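Local coordinates for putative Chlorite dismutase TA0507 (PDB 3DTZ), which is of unproven function but, as a member of the chlorite dismutase family, probably binds heme and acts as an oxidoreductase, at residues H68-Y73 with G231-A236; S112-D117 with Y182-F187; P135-F140 with E199-A204; A142-K147 with G190-V195. All blocks are in the same frame, centred on the assembly; numbering follows the deposited sequence.

Contact 1: H68-Y73 with G231-A236; sequences HIYRSY and GRLVDA
Tyr70 faces Leu233 as a non-hydrogen-bonded pair of antiparallel strands 68-72 and 231-234, and the next pair is closed by Arg71 N to Arg232 O and Arg232 N to Arg71 O, each 2.8 Å. With CG beside the backbone N (chi1 -60°), the Tyr70 ring presents an edge to the other strand: CD2 lies 3.3 Å from Leu233 N and CE2 3.7 Å from Leu233 CD1. Phe140 stacks on this ring, so an alanine here would probably open a gap beside Leu233 and take one stacking partner from Phe140. On the other side of the sheet Arg71 and Arg232 run alongside each other, Arg71 NH1 lying over the centre of the Arg232 guanidinium face, 3.8 Å from Arg232 CZ. Glu96 and Asp89 of a neighbouring subunit salt-bridge Arg71 and Arg232 respectively, probably offsetting the paired charges. Water 2 links Arg71 NH1 to Leu233 O. This joins two strands of the antiparallel sheet in the alpha+beta chlorite dismutase fold, the arginines at a subunit interface.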
loop_
_atom_site.group_PDB
_atom_site.type_symbol
_atom_site.label_atom_id
_atom_site.label_comp_id
_atom_site.label_asym_id
_atom_site.label_seq_id
_atom_site.Cartn_x
_atom_site.Cartn_y
_atom_site.Cartn_z
ATOM N N HIS D 68 -7.669 28.632 2.358
ATOM C CA HIS D 68 -8.954 28.179 2.904
ATOM C C HIS D 68 -8.754 26.855 3.656
ATOM O O HIS D 68 -7.929 26.043 3.256
ATOM C CB HIS D 68 -9.989 28.003 1.790
ATOM C CG HIS D 68 -10.201 29.241 0.965
ATOM N ND1 HIS D 68 -10.628 30.430 1.515
ATOM C CD2 HIS D 68 -10.069 29.468 -0.365
ATOM C CE1 HIS D 68 -10.707 31.352 0.565
ATOM N NE2 HIS D 68 -10.365 30.793 -0.583
ATOM N N ILE D 69 -9.555 26.652 4.693
ATOM C CA ILE D 69 -9.511 25.419 5.489
ATOM C C ILE D 69 -10.846 24.683 5.256
ATOM O O ILE D 69 -11.883 25.344 5.160
ATOM C CB ILE D 69 -9.320 25.732 7.008
ATOM C CG1 ILE D 69 -8.099 26.643 7.209
ATOM C CG2 ILE D 69 -9.107 24.400 7.760
ATOM C CD1 ILE D 69 -7.957 27.220 8.610
ATOM N N TYR D 70 -10.817 23.346 5.190
ATOM C CA TYR D 70 -12.027 22.532 5.019
ATOM C C TYR D 70 -12.051 21.380 6.022
ATOM O O TYR D 70 -11.018 20.776 6.317
ATOM C CB TYR D 70 -12.090 21.917 3.618
ATOM C CG TYR D 70 -12.095 22.970 2.562
ATOM C CD1 TYR D 70 -10.890 23.468 2.050
ATOM C CD2 TYR D 70 -13.299 23.517 2.124
ATOM C CE1 TYR D 70 -10.890 24.500 1.094
ATOM C CE2 TYR D 70 -13.323 24.544 1.171
ATOM C CZ TYR D 70 -12.115 25.015 0.653
ATOM O OH TYR D 70 -12.125 26.001 -0.287
ATOM N N ARG D 71 -13.244 21.104 6.534
ATOM C CA ARG D 71 -13.537 19.860 7.250
ATOM C C ARG D 71 -13.616 18.761 6.191
ATOM O O ARG D 71 -13.942 19.039 5.037
ATOM C CB ARG D 71 -14.896 19.986 7.946
ATOM C CG ARG D 71 -14.921 21.095 9.032
ATOM C CD ARG D 71 -16.311 21.699 9.213
ATOM N NE ARG D 71 -17.279 20.738 9.772
ATOM C CZ ARG D 71 -18.574 21.003 9.904
ATOM N NH1 ARG D 71 -19.063 22.200 9.523
ATOM N NH2 ARG D 71 -19.383 20.088 10.440
ATOM N N SER D 72 -13.306 17.528 6.576
ATOM C CA SER D 72 -13.185 16.441 5.629
ATOM C C SER D 72 -14.274 15.421 5.822
ATOM O O SER D 72 -14.501 14.968 6.947
ATOM C CB SER D 72 -11.802 15.770 5.804
ATOM O OG SER D 72 -11.731 14.464 5.210
ATOM N N TYR D 73 -14.903 15.015 4.723
ATOM C CA TYR D 73 -15.827 13.899 4.739
ATOM C C TYR D 73 -15.116 12.529 4.900
ATOM O O TYR D 73 -15.713 11.583 5.398
ATOM C CB TYR D 73 -16.710 13.913 3.482
ATOM C CG TYR D 73 -17.851 14.897 3.580
ATOM C CD1 TYR D 73 -17.670 16.244 3.258
ATOM C CD2 TYR D 73 -19.101 14.493 4.057
ATOM C CE1 TYR D 73 -18.748 17.163 3.367
ATOM C CE2 TYR D 73 -20.171 15.409 4.186
ATOM C CZ TYR D 73 -19.979 16.734 3.820
ATOM O OH TYR D 73 -21.003 17.652 3.940
ATOM N N GLY D 231 -14.297 18.409 0.850
ATOM C CA GLY D 231 -14.242 19.243 2.032
ATOM C C GLY D 231 -15.420 20.198 2.171
ATOM O O GLY D 231 -16.075 20.558 1.180
ATOM N N ARG D 232 -15.686 20.585 3.419
ATOM C CA ARG D 232 -16.739 21.543 3.759
ATOM C C ARG D 232 -16.015 22.762 4.343
ATOM O O ARG D 232 -15.242 22.631 5.302
ATOM C CB ARG D 232 -17.710 20.919 4.770
ATOM C CG ARG D 232 -18.565 21.943 5.591
ATOM C CD ARG D 232 -19.683 22.587 4.823
ATOM N NE ARG D 232 -20.333 23.541 5.738
ATOM C CZ ARG D 232 -21.263 23.236 6.647
ATOM N NH1 ARG D 232 -21.759 22.004 6.750
ATOM N NH2 ARG D 232 -21.731 24.194 7.441
ATOM N N LEU D 233 -16.191 23.918 3.710
ATOM C CA LEU D 233 -15.514 25.142 4.152
ATOM C C LEU D 233 -15.709 25.409 5.660
ATOM O O LEU D 233 -16.841 25.327 6.190
ATOM C CB LEU D 233 -16.031 26.359 3.341
ATOM C CG LEU D 233 -15.343 27.689 3.615
ATOM C CD1 LEU D 233 -13.909 27.681 3.035
ATOM C CD2 LEU D 233 -16.205 28.782 3.000
ATOM N N VAL D 234 -14.621 25.792 6.337
ATOM C CA VAL D 234 -14.675 26.097 7.770
ATOM C C VAL D 234 -13.754 27.285 8.113
ATOM O O VAL D 234 -12.679 27.438 7.543
ATOM C CB VAL D 234 -14.294 24.845 8.634
ATOM C CG1 VAL D 234 -12.834 24.457 8.430
ATOM C CG2 VAL D 234 -14.636 25.096 10.147
ATOM N N ASP D 235 -14.219 28.145 9.006
ATOM C CA ASP D 235 -13.364 29.233 9.484
ATOM C C ASP D 235 -12.363 28.691 10.512
ATOM O O ASP D 235 -12.659 27.755 11.267
ATOM C CB ASP D 235 -14.198 30.391 10.040
ATOM C CG ASP D 235 -15.009 31.111 8.956
ATOM O OD1 ASP D 235 -14.547 31.226 7.798
ATOM O OD2 ASP D 235 -16.124 31.568 9.264
ATOM N N ALA D 236 -11.150 29.250 10.506
ATOM C CA ALA D 236 -10.073 28.825 11.439
ATOM C C ALA D 236 -10.530 28.747 12.914
ATOM O O ALA D 236 -10.202 27.799 13.621
ATOM C CB ALA D 236 -8.876 29.798 11.322
HETATM O O HOH W 1 -11.001 28.800 5.839
HETATM O O HOH W 2 -18.003 24.656 8.582
#

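Contact 2: S112-D117 with Y182-F187; sequences SISIYD and YTTYSF
Thr184 OG1 sits 2.6 Å from Ser114 OG and is also hydrogen-bonded to Val195 O on the next strand, so one hydroxyl joins three adjacent strands in the antiparallel sheet of the chlorite dismutase fold. Beside it Ile115 and Tyr185 form a hydrogen-bonded pair, Tyr185 N to Ile115 O at 2.8 Å and Ile115 N to Tyr185 O at 2.9 Å. With CG between the backbone N and the carbonyl carbon (chi1 60°), Tyr185 folds over Ile115: Ile115 CB lies over the face of the Tyr185 ring, 3.8 Å from its centroid, in a CH-pi contact, and Ile115 CG2 reaches Tyr185 OH at 3.4 Å. A serine in place of Tyr185 would probably strip this cover from Ile115 and open a gap beside Ser207 of a neighbouring subunit. On the opposite side of the sheet Tyr116 turns an edge toward the face of Tyr182 in an offset edge-to-face pair, planes 70° apart, while Thr184 CG2 lies 3.6 Å from Tyr116 CD1. The Tyr116 and Tyr182 hydroxyls bond Ser84 and Ser131 respectively. Asp117 N makes a nearly straight bond (169°) to Thr183 O, and water 3 accepts from Thr183 N at 2.9 Å and donates to Asp117 O.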
loop_
_atom_site.group_PDB
_atom_site.type_symbol
_atom_site.label_atom_id
_atom_site.label_comp_id
_atom_site.label_asym_id
_atom_site.label_seq_id
_atom_site.Cartn_x
_atom_site.Cartn_y
_atom_site.Cartn_z
ATOM N N SER D 112 -0.014 18.025 -2.406
ATOM C CA SER D 112 0.264 18.197 -3.837
ATOM C C SER D 112 0.843 19.586 -4.012
ATOM O O SER D 112 0.613 20.448 -3.195
ATOM C CB SER D 112 -1.014 18.047 -4.684
ATOM O OG SER D 112 -1.957 19.054 -4.379
ATOM N N ILE D 113 1.629 19.773 -5.063
ATOM C CA ILE D 113 2.105 21.099 -5.473
ATOM C C ILE D 113 1.980 21.110 -6.991
ATOM O O ILE D 113 2.403 20.176 -7.688
ATOM C CB ILE D 113 3.566 21.388 -5.003
ATOM C CG1 ILE D 113 4.100 22.706 -5.581
ATOM C CG2 ILE D 113 4.548 20.260 -5.439
ATOM C CD1 ILE D 113 3.609 23.932 -4.907
ATOM N N SER D 114 1.341 22.143 -7.511
ATOM C CA SER D 114 1.017 22.161 -8.929
ATOM C C SER D 114 0.857 23.620 -9.376
ATOM O O SER D 114 0.918 24.548 -8.543
ATOM C CB SER D 114 -0.259 21.374 -9.191
ATOM O OG SER D 114 -1.341 21.907 -8.460
ATOM N N ILE D 115 0.637 23.809 -10.675
ATOM C CA ILE D 115 0.624 25.157 -11.267
ATOM C C ILE D 115 -0.685 25.339 -12.002
ATOM O O ILE D 115 -1.022 24.512 -12.828
ATOM C CB ILE D 115 1.790 25.292 -12.284
ATOM C CG1 ILE D 115 3.131 25.175 -11.568
ATOM C CG2 ILE D 115 1.748 26.637 -13.010
ATOM C CD1 ILE D 115 4.031 24.180 -12.276
ATOM N N TYR D 116 -1.414 26.423 -11.750
ATOM C CA TYR D 116 -2.692 26.628 -12.447
ATOM C C TYR D 116 -2.505 26.770 -13.977
ATOM O O TYR D 116 -1.620 27.494 -14.432
ATOM C CB TYR D 116 -3.380 27.912 -11.942
ATOM C CG TYR D 116 -3.956 27.797 -10.555
ATOM C CD1 TYR D 116 -5.188 27.170 -10.329
ATOM C CD2 TYR D 116 -3.256 28.320 -9.459
ATOM C CE1 TYR D 116 -5.710 27.066 -9.001
ATOM C CE2 TYR D 116 -3.751 28.244 -8.149
ATOM C CZ TYR D 116 -4.980 27.628 -7.929
ATOM O OH TYR D 116 -5.448 27.550 -6.643
ATOM N N ASP D 117 -3.358 26.086 -14.747
ATOM C CA ASP D 117 -3.483 26.346 -16.163
ATOM C C ASP D 117 -4.522 27.474 -16.303
ATOM O O ASP D 117 -5.719 27.260 -16.097
ATOM C CB ASP D 117 -3.943 25.079 -16.891
ATOM C CG ASP D 117 -4.180 25.308 -18.382
ATOM O OD1 ASP D 117 -3.943 26.435 -18.885
ATOM O OD2 ASP D 117 -4.612 24.333 -19.051
ATOM N N TYR D 182 -10.775 24.528 -11.621
ATOM C CA TYR D 182 -9.374 24.855 -11.826
ATOM C C TYR D 182 -8.581 23.599 -12.199
ATOM O O TYR D 182 -8.568 22.613 -11.438
ATOM C CB TYR D 182 -8.765 25.453 -10.555
ATOM C CG TYR D 182 -9.543 26.571 -9.914
ATOM C CD1 TYR D 182 -9.362 27.899 -10.314
ATOM C CD2 TYR D 182 -10.426 26.311 -8.876
ATOM C CE1 TYR D 182 -10.068 28.939 -9.698
ATOM C CE2 TYR D 182 -11.133 27.348 -8.257
ATOM C CZ TYR D 182 -10.945 28.649 -8.681
ATOM O OH TYR D 182 -11.660 29.644 -8.067
ATOM N N THR D 183 -7.930 23.654 -13.353
ATOM C CA THR D 183 -7.005 22.618 -13.777
ATOM C C THR D 183 -5.596 23.088 -13.450
ATOM O O THR D 183 -5.214 24.237 -13.754
ATOM C CB THR D 183 -7.113 22.340 -15.298
ATOM O OG1 THR D 183 -8.420 21.818 -15.588
ATOM C CG2 THR D 183 -6.084 21.313 -15.709
ATOM N N THR D 184 -4.826 22.207 -12.830
ATOM C CA THR D 184 -3.471 22.564 -12.453
ATOM C C THR D 184 -2.566 21.435 -12.945
ATOM O O THR D 184 -3.014 20.268 -13.041
ATOM C CB THR D 184 -3.296 22.772 -10.913
ATOM O OG1 THR D 184 -3.246 21.498 -10.233
ATOM C CG2 THR D 184 -4.403 23.681 -10.320
ATOM N N TYR D 185 -1.326 21.785 -13.255
ATOM C CA TYR D 185 -0.395 20.797 -13.796
ATOM C C TYR D 185 0.800 20.562 -12.898
ATOM O O TYR D 185 1.282 21.470 -12.219
ATOM C CB TYR D 185 0.023 21.104 -15.225
ATOM C CG TYR D 185 0.719 22.414 -15.468
ATOM C CD1 TYR D 185 -0.018 23.594 -15.732
ATOM C CD2 TYR D 185 2.117 22.491 -15.494
ATOM C CE1 TYR D 185 0.636 24.821 -15.982
ATOM C CE2 TYR D 185 2.779 23.723 -15.748
ATOM C CZ TYR D 185 2.038 24.867 -15.999
ATOM O OH TYR D 185 2.712 26.065 -16.249
ATOM N N SER D 186 1.265 19.325 -12.906
ATOM C CA SER D 186 2.368 18.934 -12.026
ATOM C C SER D 186 3.332 17.957 -12.724
ATOM O O SER D 186 4.069 17.255 -12.044
ATOM C CB SER D 186 1.830 18.374 -10.695
ATOM O OG SER D 186 0.930 17.320 -10.919
ATOM N N PHE D 187 3.348 17.936 -14.063
ATOM C CA PHE D 187 4.371 17.159 -14.820
ATOM C C PHE D 187 5.752 17.391 -14.242
ATOM O O PHE D 187 6.141 18.535 -14.005
ATOM C CB PHE D 187 4.433 17.545 -16.302
ATOM C CG PHE D 187 3.161 17.290 -17.033
ATOM C CD1 PHE D 187 2.917 16.036 -17.577
ATOM C CD2 PHE D 187 2.202 18.306 -17.171
ATOM C CE1 PHE D 187 1.729 15.768 -18.266
ATOM C CE2 PHE D 187 1.007 18.053 -17.858
ATOM C CZ PHE D 187 0.787 16.775 -18.419
HETATM O O HOH W 3 -8.022 26.205 -14.819
#

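Contact 3: P135-F140 with E199-A204; sequences PPLRYF and EIPDIA
Antiparallel strands 139-147 and 194-200 meet here where one begins and the other ends, with Tyr139 opposite Ile200 as a hydrogen-bonded pair just before helix 203-213 begins. Tyr139 N meets Ile200 O nearly head-on to the carbonyl at 3.1 Å, whereas Ile200 N reaches Tyr139 O at 3.0 Å from above the carbonyl plane. The Tyr139 side chain spans the junction. Ile203 CG1 stands over the centre of its ring, 3.9 Å from the centroid, in a CH-pi contact, and CG of the preceding Arg138 lies over the opposite face, nearer the rim. At the ring edge Tyr139 CE2 is 3.4 Å from Pro201 O, and at the root of the side chain CB packs on Ile200 CG1 at 3.4 Å.

The buried Glu199 carboxylate reaches the incoming loop through an extended chain (chi2 -176°): OE1 accepts Leu137 N at 2.9 Å and also forms a salt bridge with Arg180, while OE2 is hydrogen-bonded to Tyr182 OH. Charge, backbone and hydroxyl together fix the carboxylate's rotation. Leu137 crosses the Glu199 stem at about a right angle and sets CD1 4.1 Å from Pro201 CD. Asp202 follows at the N-cap, its OD1 accepting Ala205 N. The whole is a strand-to-helix passage in an alpha+beta fold: an N-capped helix starts just after strand 194-200, with Ile203 of its first turn packed on Tyr139.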
loop_
_atom_site.group_PDB
_atom_site.type_symbol
_atom_site.label_atom_id
_atom_site.label_comp_id
_atom_site.label_asym_id
_atom_site.label_seq_id
_atom_site.Cartn_x
_atom_site.Cartn_y
_atom_site.Cartn_z
ATOM N N PRO D 135 -14.973 35.084 -2.368
ATOM C CA PRO D 135 -15.242 34.288 -1.169
ATOM C C PRO D 135 -15.559 32.850 -1.570
ATOM O O PRO D 135 -16.302 32.644 -2.539
ATOM C CB PRO D 135 -16.481 34.963 -0.561
ATOM C CG PRO D 135 -16.459 36.350 -1.101
ATOM C CD PRO D 135 -15.899 36.222 -2.500
ATOM N N PRO D 136 -14.955 31.868 -0.878
ATOM C CA PRO D 136 -15.082 30.503 -1.323
ATOM C C PRO D 136 -16.492 29.940 -1.201
ATOM O O PRO D 136 -17.276 30.393 -0.357
ATOM C CB PRO D 136 -14.091 29.725 -0.418
ATOM C CG PRO D 136 -13.981 30.555 0.794
ATOM C CD PRO D 136 -14.126 31.983 0.340
ATOM N N LEU D 137 -16.791 28.955 -2.047
ATOM C CA LEU D 137 -18.055 28.219 -1.994
ATOM C C LEU D 137 -18.003 27.200 -0.847
ATOM O O LEU D 137 -16.938 26.971 -0.264
ATOM C CB LEU D 137 -18.345 27.541 -3.341
ATOM C CG LEU D 137 -18.386 28.504 -4.531
ATOM C CD1 LEU D 137 -18.949 27.794 -5.741
ATOM C CD2 LEU D 137 -19.227 29.778 -4.224
ATOM N N ARG D 138 -19.152 26.612 -0.523
ATOM C CA ARG D 138 -19.296 25.842 0.698
ATOM C C ARG D 138 -18.497 24.525 0.663
ATOM O O ARG D 138 -18.094 24.033 1.713
ATOM C CB ARG D 138 -20.774 25.528 0.946
ATOM C CG ARG D 138 -21.034 24.470 2.045
ATOM C CD ARG D 138 -22.527 24.275 2.303
ATOM N NE ARG D 138 -23.022 25.408 3.083
ATOM C CZ ARG D 138 -23.648 25.332 4.261
ATOM N NH1 ARG D 138 -23.947 24.165 4.833
ATOM N NH2 ARG D 138 -24.026 26.458 4.852
ATOM N N TYR D 139 -18.294 23.970 -0.527
ATOM C CA TYR D 139 -17.579 22.695 -0.674
ATOM C C TYR D 139 -16.383 22.804 -1.622
ATOM O O TYR D 139 -16.314 23.707 -2.464
ATOM C CB TYR D 139 -18.502 21.581 -1.196
ATOM C CG TYR D 139 -19.727 21.394 -0.365
ATOM C CD1 TYR D 139 -19.673 20.674 0.830
ATOM C CD2 TYR D 139 -20.938 21.957 -0.761
ATOM C CE1 TYR D 139 -20.832 20.513 1.627
ATOM C CE2 TYR D 139 -22.086 21.792 -0.009
ATOM C CZ TYR D 139 -22.029 21.082 1.181
ATOM O OH TYR D 139 -23.183 20.949 1.919
ATOM N N PHE D 140 -15.471 21.852 -1.482
ATOM C CA PHE D 140 -14.221 21.828 -2.241
ATOM C C PHE D 140 -13.961 20.373 -2.616
ATOM O O PHE D 140 -14.137 19.472 -1.774
ATOM C CB PHE D 140 -13.110 22.319 -1.323
ATOM C CG PHE D 140 -11.738 22.383 -1.949
ATOM C CD1 PHE D 140 -11.464 23.238 -3.020
ATOM C CD2 PHE D 140 -10.714 21.626 -1.434
ATOM C CE1 PHE D 140 -10.177 23.311 -3.597
ATOM C CE2 PHE D 140 -9.422 21.722 -1.984
ATOM C CZ PHE D 140 -9.161 22.565 -3.053
ATOM N N GLU D 199 -14.478 24.349 -6.593
ATOM C CA GLU D 199 -15.329 24.891 -5.545
ATOM C C GLU D 199 -16.765 24.630 -6.006
ATOM O O GLU D 199 -17.148 24.977 -7.133
ATOM C CB GLU D 199 -15.126 26.391 -5.368
ATOM C CG GLU D 199 -13.744 26.770 -4.887
ATOM C CD GLU D 199 -13.675 28.254 -4.644
ATOM O OE1 GLU D 199 -14.445 28.734 -3.776
ATOM O OE2 GLU D 199 -12.872 28.932 -5.322
ATOM N N ILE D 200 -17.551 23.998 -5.148
ATOM C CA ILE D 200 -18.887 23.578 -5.568
ATOM C C ILE D 200 -19.936 23.952 -4.518
ATOM O O ILE D 200 -19.626 23.969 -3.331
ATOM C CB ILE D 200 -18.956 22.046 -5.845
ATOM C CG1 ILE D 200 -18.748 21.248 -4.571
ATOM C CG2 ILE D 200 -17.941 21.643 -6.937
ATOM C CD1 ILE D 200 -18.922 19.712 -4.735
ATOM N N PRO D 201 -21.146 24.319 -4.972
ATOM C CA PRO D 201 -22.242 24.583 -4.014
ATOM C C PRO D 201 -23.011 23.358 -3.492
ATOM O O PRO D 201 -23.694 23.476 -2.478
ATOM C CB PRO D 201 -23.182 25.495 -4.800
ATOM C CG PRO D 201 -22.954 25.123 -6.274
ATOM C CD PRO D 201 -21.505 24.663 -6.366
ATOM N N ASP D 202 -22.970 22.234 -4.202
ATOM C CA ASP D 202 -23.912 21.115 -3.948
ATOM C C ASP D 202 -23.245 19.806 -4.302
ATOM O O ASP D 202 -22.883 19.573 -5.462
ATOM C CB ASP D 202 -25.211 21.333 -4.779
ATOM C CG ASP D 202 -26.306 20.278 -4.533
ATOM O OD1 ASP D 202 -26.056 19.074 -4.282
ATOM O OD2 ASP D 202 -27.485 20.660 -4.667
ATOM N N ILE D 203 -23.053 18.959 -3.290
ATOM C CA ILE D 203 -22.320 17.697 -3.454
ATOM C C ILE D 203 -23.016 16.827 -4.508
ATOM O O ILE D 203 -22.376 16.398 -5.474
ATOM C CB ILE D 203 -22.170 16.925 -2.104
ATOM C CG1 ILE D 203 -21.296 17.716 -1.111
ATOM C CG2 ILE D 203 -21.508 15.563 -2.317
ATOM C CD1 ILE D 203 -21.390 17.189 0.330
ATOM N N ALA D 204 -24.318 16.594 -4.327
ATOM C CA ALA D 204 -25.077 15.694 -5.221
ATOM C C ALA D 204 -25.078 16.185 -6.676
ATOM O O ALA D 204 -24.878 15.394 -7.604
ATOM C CB ALA D 204 -26.522 15.503 -4.704
#

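Contact 4: A142-K147 with G190-V195; sequences AYPMSK and GDQEFV
A classic beta bulge interrupts the pairing: Glu193 and Phe194 both face Met145. Met145 O receives Phe194 N at 2.8 Å, almost in line with the carbonyl, and a weak, bent bond from Glu193 N. That same N-H is better directed at Ser146 OG, 3.1 Å away, so the extra residue's amide has a side-chain acceptor as well. Met145 N to Phe194 O closes the pair.

The bulge turns the extended Glu193 side chain back along the other strand. Its OE1 accepts Lys147 N at 2.8 Å, nearly straight (166°) though approached from above the carboxylate plane, and Tyr152 OH is a second partner of that oxygen. OE2 accepts a hydrogen bond from water 4, which also donates to Lys147 O. Glu193 OE2 also forms a salt bridge with Arg214 of a neighbouring subunit. This array of donors probably stabilises the buried negative charge.

Met145, a selenomethionine, lies alongside Phe194 pointing the same way, its SE 3.9 Å from Phe194 CD2 and oblique to the ring in a Met-aromatic contact. On the other side of the sheet Pro144 CB packs against Gln192 CG at 3.5 Å, the glutamine chain being bent at chi2 (-76°). Pro144 pairs with Val195 at a non-hydrogen-bonded position, where its missing N-H costs no bond to that strand. The arrangement is that of an antiparallel beta pair entered through a bulge at the start of strand 194-200.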
loop_
_atom_site.group_PDB
_atom_site.type_symbol
_atom_site.label_atom_id
_atom_site.label_comp_id
_atom_site.label_asym_id
_atom_site.label_seq_id
_atom_site.Cartn_x
_atom_site.Cartn_y
_atom_site.Cartn_z
ATOM N N ALA D 142 -10.866 18.054 -4.550
ATOM C CA ALA D 142 -9.543 18.051 -5.153
ATOM C C ALA D 142 -9.167 16.609 -5.461
ATOM O O ALA D 142 -9.407 15.714 -4.649
ATOM C CB ALA D 142 -8.516 18.655 -4.199
ATOM N N TYR D 143 -8.583 16.372 -6.620
ATOM C CA TYR D 143 -7.922 15.081 -6.778
ATOM C C TYR D 143 -6.823 15.118 -7.817
ATOM O O TYR D 143 -6.907 15.912 -8.773
ATOM C CB TYR D 143 -8.927 13.981 -7.118
ATOM C CG TYR D 143 -9.847 14.324 -8.241
ATOM C CD1 TYR D 143 -11.019 15.034 -7.986
ATOM C CD2 TYR D 143 -9.583 13.906 -9.555
ATOM C CE1 TYR D 143 -11.895 15.347 -8.988
ATOM C CE2 TYR D 143 -10.477 14.234 -10.594
ATOM C CZ TYR D 143 -11.630 14.955 -10.275
ATOM O OH TYR D 143 -12.558 15.316 -11.232
ATOM N N PRO D 144 -5.830 14.221 -7.654
ATOM C CA PRO D 144 -4.854 14.030 -8.713
ATOM C C PRO D 144 -5.483 13.325 -9.897
ATOM O O PRO D 144 -6.463 12.590 -9.732
ATOM C CB PRO D 144 -3.770 13.138 -8.083
ATOM C CG PRO D 144 -4.219 12.741 -6.746
ATOM C CD PRO D 144 -5.617 13.311 -6.509
HETATM N N MSE D 145 -4.919 13.539 -11.082
HETATM C CA MSE D 145 -5.382 12.863 -12.286
HETATM C C MSE D 145 -4.193 12.767 -13.263
HETATM O O MSE D 145 -3.308 13.640 -13.285
HETATM C CB MSE D 145 -6.563 13.621 -12.910
HETATM C CG MSE D 145 -7.138 12.900 -14.087
HETATM SE SE MSE D 145 -6.385 13.576 -15.761
HETATM C CE MSE D 145 -7.484 15.143 -15.757
ATOM N N SER D 146 -4.160 11.695 -14.036
ATOM C CA SER D 146 -3.128 11.530 -15.061
ATOM C C SER D 146 -3.793 10.957 -16.310
ATOM O O SER D 146 -4.952 10.490 -16.271
ATOM C CB SER D 146 -1.996 10.618 -14.575
ATOM O OG SER D 146 -1.274 11.185 -13.495
ATOM N N LYS D 147 -3.069 10.995 -17.420
ATOM C CA LYS D 147 -3.569 10.391 -18.663
ATOM C C LYS D 147 -2.599 9.335 -19.165
ATOM O O LYS D 147 -1.413 9.372 -18.807
ATOM C CB LYS D 147 -3.835 11.491 -19.690
ATOM C CG LYS D 147 -5.007 12.341 -19.269
ATOM C CD LYS D 147 -5.304 13.503 -20.180
ATOM C CE LYS D 147 -6.492 14.270 -19.629
ATOM N NZ LYS D 147 -7.265 14.958 -20.708
ATOM N N GLY D 190 5.513 16.047 -9.335
ATOM C CA GLY D 190 4.684 15.310 -8.381
ATOM C C GLY D 190 4.300 13.970 -8.981
ATOM O O GLY D 190 4.630 13.687 -10.134
ATOM N N ASP D 191 3.586 13.168 -8.193
ATOM C CA ASP D 191 3.210 11.795 -8.598
ATOM C C ASP D 191 2.000 11.737 -9.545
ATOM O O ASP D 191 1.505 10.647 -9.873
ATOM C CB ASP D 191 2.903 10.954 -7.361
ATOM C CG ASP D 191 4.146 10.662 -6.525
ATOM O OD1 ASP D 191 5.253 10.657 -7.093
ATOM O OD2 ASP D 191 3.989 10.366 -5.320
ATOM N N GLN D 192 1.496 12.894 -9.957
ATOM C CA GLN D 192 0.365 12.920 -10.893
ATOM C C GLN D 192 0.684 14.010 -11.926
ATOM O O GLN D 192 1.568 14.857 -11.701
ATOM C CB GLN D 192 -0.935 13.264 -10.159
ATOM C CG GLN D 192 -1.014 14.693 -9.578
ATOM C CD GLN D 192 -0.197 14.913 -8.304
ATOM O OE1 GLN D 192 -0.314 14.164 -7.311
ATOM N NE2 GLN D 192 0.653 15.928 -8.340
ATOM N N GLU D 193 -0.009 13.965 -13.063
ATOM C CA GLU D 193 0.174 14.985 -14.087
ATOM C C GLU D 193 -0.622 16.236 -13.822
ATOM O O GLU D 193 -0.158 17.336 -14.129
ATOM C CB GLU D 193 -0.196 14.430 -15.466
ATOM C CG GLU D 193 0.791 13.346 -15.906
ATOM C CD GLU D 193 0.401 12.548 -17.151
ATOM O OE1 GLU D 193 -0.776 12.559 -17.580
ATOM O OE2 GLU D 193 1.322 11.863 -17.694
ATOM N N PHE D 194 -1.823 16.046 -13.291
ATOM C CA PHE D 194 -2.744 17.137 -12.972
ATOM C C PHE D 194 -3.279 17.045 -11.554
ATOM O O PHE D 194 -3.434 15.957 -11.004
ATOM C CB PHE D 194 -3.931 17.149 -13.946
ATOM C CG PHE D 194 -3.520 17.219 -15.397
ATOM C CD1 PHE D 194 -3.229 18.448 -15.978
ATOM C CD2 PHE D 194 -3.413 16.062 -16.171
ATOM C CE1 PHE D 194 -2.833 18.535 -17.309
ATOM C CE2 PHE D 194 -3.011 16.136 -17.536
ATOM C CZ PHE D 194 -2.734 17.404 -18.089
ATOM N N VAL D 195 -3.567 18.199 -10.959
ATOM C CA VAL D 195 -4.417 18.197 -9.773
ATOM C C VAL D 195 -5.626 19.072 -10.139
ATOM O O VAL D 195 -5.465 20.247 -10.525
ATOM C CB VAL D 195 -3.705 18.695 -8.513
ATOM C CG1 VAL D 195 -4.664 18.579 -7.290
ATOM C CG2 VAL D 195 -2.398 17.900 -8.249
HETATM O O HOH W 4 1.334 9.874 -19.414
#

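In the fold
Contacts 1, 2 and 4 are buried, contact 3 only partly. Contacts 3 and 4 hold the same two strands, 139-147 and 194-200, about 21 Å apart between centres: contact 4 is bulged, whereas contact 3 runs out into a helix start. Contact 2 lies about 8 Å from contact 4, centre to centre, joined by a Ser186 OG to Gln192 O hydrogen bond; both touch one neighbouring subunit. Contact 1 abuts contact 3 through the hydrogen bonds Leu233 N to Arg138 O and Gly231 N to Phe140 O; both touch a different neighbouring subunit. A pair of arginines salt-bridged to another subunit marks contact 1, aromatic and hydroxyl packing contact 2, and buried carboxylates gripping backbone amides contacts 3 and 4.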